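PDB 2G3A: acetyltransferase from Agrobacterium tumefaciens str. C58, which catalyses the transfer of an acetyl group from acetyl-coenzyme A to acceptor substrates, preferring glucosamine 6-phosphate or dopamine. Local coordinates for residues Ala112-Met117 / Tyr128-Ile133. Numbering follows the deposited sequence. Where two conformers were deposited one is given.
Sequences AYIDTM and YGFTKI
One face of the Phe130 ring carries the methyl CG2 of Ile114, which makes a CH-pi contact 3.9 Å from the ring centroid and 23° off the normal. The methyl is displaced toward the rim, with Ile114 CG2 closest to Phe130 CD1 at 3.6 Å. At the ring's edge, near its plane, lies Tyr113 CA, 4.1 Å from Phe130 CE1, while Ala112 CB packs 3.9 Å from the same CE1. A methyl at Ala112 lets the ring tip settle close to the strand, and the beta-branch of Ile114 sends CG2 over the ring while CG1 runs anti to the backbone N (chi1 -160°). Strands 111-116 and 131-136 are not sheet neighbours in this GNAT fold: strand 145-151 lies between them, and Phe130 bridges across from the turn after helix 119-128. Gly129, C-prime of the Schellman motif ending that helix, has the positive phi that glycine, without a side chain, adopts readily. Phe130 N closes the motif on Tyr125 O. Ile114 also packs on Leu97 of helix 92-106 and on Tyr125, which probably binds coenzyme A, as in related acetyltransferases.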
loop_
_atom_site.group_PDB
_atom_site.type_symbol
_atom_site.label_atom_id
_atom_site.label_comp_id
_atom_site.label_asym_id
_atom_site.label_seq_id
_atom_site.Cartn_x
_atom_site.Cartn_y
_atom_site.Cartn_z
ATOM N N ALA A 112 8.071 -11.589 -5.108
ATOM C CA ALA A 112 7.412 -10.972 -3.943
ATOM C C ALA A 112 7.929 -9.563 -3.787
ATOM O O ALA A 112 9.062 -9.256 -4.168
ATOM C CB ALA A 112 7.722 -11.784 -2.653
ATOM N N TYR A 113 7.122 -8.692 -3.204
ATOM C CA TYR A 113 7.670 -7.421 -2.749
ATOM C C TYR A 113 7.142 -7.022 -1.383
ATOM O O TYR A 113 6.134 -7.549 -0.891
ATOM C CB TYR A 113 7.524 -6.307 -3.819
ATOM C CG TYR A 113 6.104 -5.830 -4.061
ATOM C CD1 TYR A 113 5.701 -4.555 -3.646
ATOM C CD2 TYR A 113 5.175 -6.631 -4.737
ATOM C CE1 TYR A 113 4.394 -4.104 -3.873
ATOM C CE2 TYR A 113 3.881 -6.185 -4.982
ATOM C CZ TYR A 113 3.498 -4.921 -4.551
ATOM O OH TYR A 113 2.204 -4.484 -4.792
ATOM N N ILE A 114 7.842 -6.066 -0.784
ATOM C CA ILE A 114 7.658 -5.737 0.608
ATOM C C ILE A 114 8.172 -4.323 0.865
ATOM O O ILE A 114 8.995 -3.801 0.108
ATOM C CB ILE A 114 8.360 -6.808 1.519
ATOM C CG1 ILE A 114 7.801 -6.793 2.938
ATOM C CG2 ILE A 114 9.893 -6.607 1.536
ATOM C CD1 ILE A 114 8.095 -8.126 3.722
ATOM N N ASP A 115 7.674 -3.687 1.921
ATOM C CA ASP A 115 8.214 -2.371 2.278
ATOM C C ASP A 115 8.300 -2.199 3.790
ATOM O O ASP A 115 7.644 -2.913 4.532
ATOM C CB ASP A 115 7.389 -1.261 1.636
ATOM C CG ASP A 115 5.919 -1.422 1.906
ATOM O OD1 ASP A 115 5.531 -1.246 3.061
ATOM O OD2 ASP A 115 5.169 -1.744 0.969
ATOM N N THR A 116 9.109 -1.252 4.239
ATOM C CA THR A 116 9.336 -1.093 5.677
ATOM C C THR A 116 9.975 0.244 6.030
ATOM O O THR A 116 10.714 0.813 5.225
ATOM C CB THR A 116 10.204 -2.257 6.255
ATOM O OG1 THR A 116 10.201 -2.178 7.676
ATOM C CG2 THR A 116 11.653 -2.198 5.761
HETATM N N MSE A 117 9.689 0.727 7.235
HETATM C CA MSE A 117 10.429 1.852 7.817
HETATM C C MSE A 117 11.299 1.428 9.004
HETATM O O MSE A 117 11.931 2.256 9.647
HETATM C CB MSE A 117 9.461 2.933 8.272
HETATM C CG MSE A 117 8.741 2.559 9.568
HETATM SE SE MSE A 117 7.448 3.924 10.099
HETATM C CE MSE A 117 8.631 5.111 11.114
ATOM N N TYR A 128 16.931 -12.666 4.349
ATOM C CA TYR A 128 15.984 -13.589 3.706
ATOM C C TYR A 128 16.188 -13.713 2.189
ATOM O O TYR A 128 16.010 -14.794 1.617
ATOM C CB TYR A 128 14.517 -13.230 4.064
ATOM C CG TYR A 128 13.513 -14.205 3.461
ATOM C CD1 TYR A 128 13.287 -15.450 4.053
ATOM C CD2 TYR A 128 12.835 -13.900 2.273
ATOM C CE1 TYR A 128 12.417 -16.370 3.485
ATOM C CE2 TYR A 128 11.957 -14.822 1.683
ATOM C CZ TYR A 128 11.756 -16.055 2.302
ATOM O OH TYR A 128 10.890 -16.980 1.763
ATOM N N GLY A 129 16.601 -12.627 1.536
ATOM C CA GLY A 129 16.829 -12.664 0.091
ATOM C C GLY A 129 16.151 -11.552 -0.701
ATOM O O GLY A 129 16.262 -11.523 -1.929
ATOM N N PHE A 130 15.435 -10.651 -0.026
ATOM C CA PHE A 130 14.914 -9.454 -0.721
ATOM C C PHE A 130 16.024 -8.480 -1.049
ATOM O O PHE A 130 17.031 -8.420 -0.349
ATOM C CB PHE A 130 13.872 -8.704 0.090
ATOM C CG PHE A 130 12.549 -9.407 0.205
ATOM C CD1 PHE A 130 11.473 -9.041 -0.615
ATOM C CD2 PHE A 130 12.355 -10.380 1.168
ATOM C CE1 PHE A 130 10.233 -9.671 -0.490
ATOM C CE2 PHE A 130 11.112 -10.999 1.312
ATOM C CZ PHE A 130 10.053 -10.645 0.472
ATOM N N THR A 131 15.817 -7.717 -2.119
ATOM C CA THR A 131 16.794 -6.737 -2.592
ATOM C C THR A 131 16.084 -5.407 -2.807
ATOM O O THR A 131 14.989 -5.370 -3.370
ATOM C CB THR A 131 17.452 -7.181 -3.904
ATOM O OG1 THR A 131 16.438 -7.406 -4.888
ATOM C CG2 THR A 131 18.251 -8.457 -3.705
ATOM N N LYS A 132 16.708 -4.332 -2.341
ATOM C CA LYS A 132 16.099 -3.017 -2.330
ATOM C C LYS A 132 15.824 -2.546 -3.738
ATOM O O LYS A 132 16.638 -2.732 -4.639
ATOM C CB LYS A 132 17.024 -2.025 -1.619
ATOM C CG LYS A 132 17.344 -2.433 -0.188
ATOM C CD LYS A 132 17.791 -1.262 0.682
ATOM C CE LYS A 132 19.304 -1.191 0.810
ATOM N NZ LYS A 132 19.693 -0.583 2.119
ATOM N N ILE A 133 14.671 -1.928 -3.927
ATOM C CA ILE A 133 14.326 -1.390 -5.236
ATOM C C ILE A 133 14.213 0.130 -5.209
ATOM O O ILE A 133 14.261 0.761 -6.245
ATOM C CB ILE A 133 13.076 -2.074 -5.868
ATOM C CG1 ILE A 133 11.855 -1.978 -4.956
ATOM C CG2 ILE A 133 13.407 -3.535 -6.231
ATOM C CD1 ILE A 133 10.638 -2.820 -5.414
#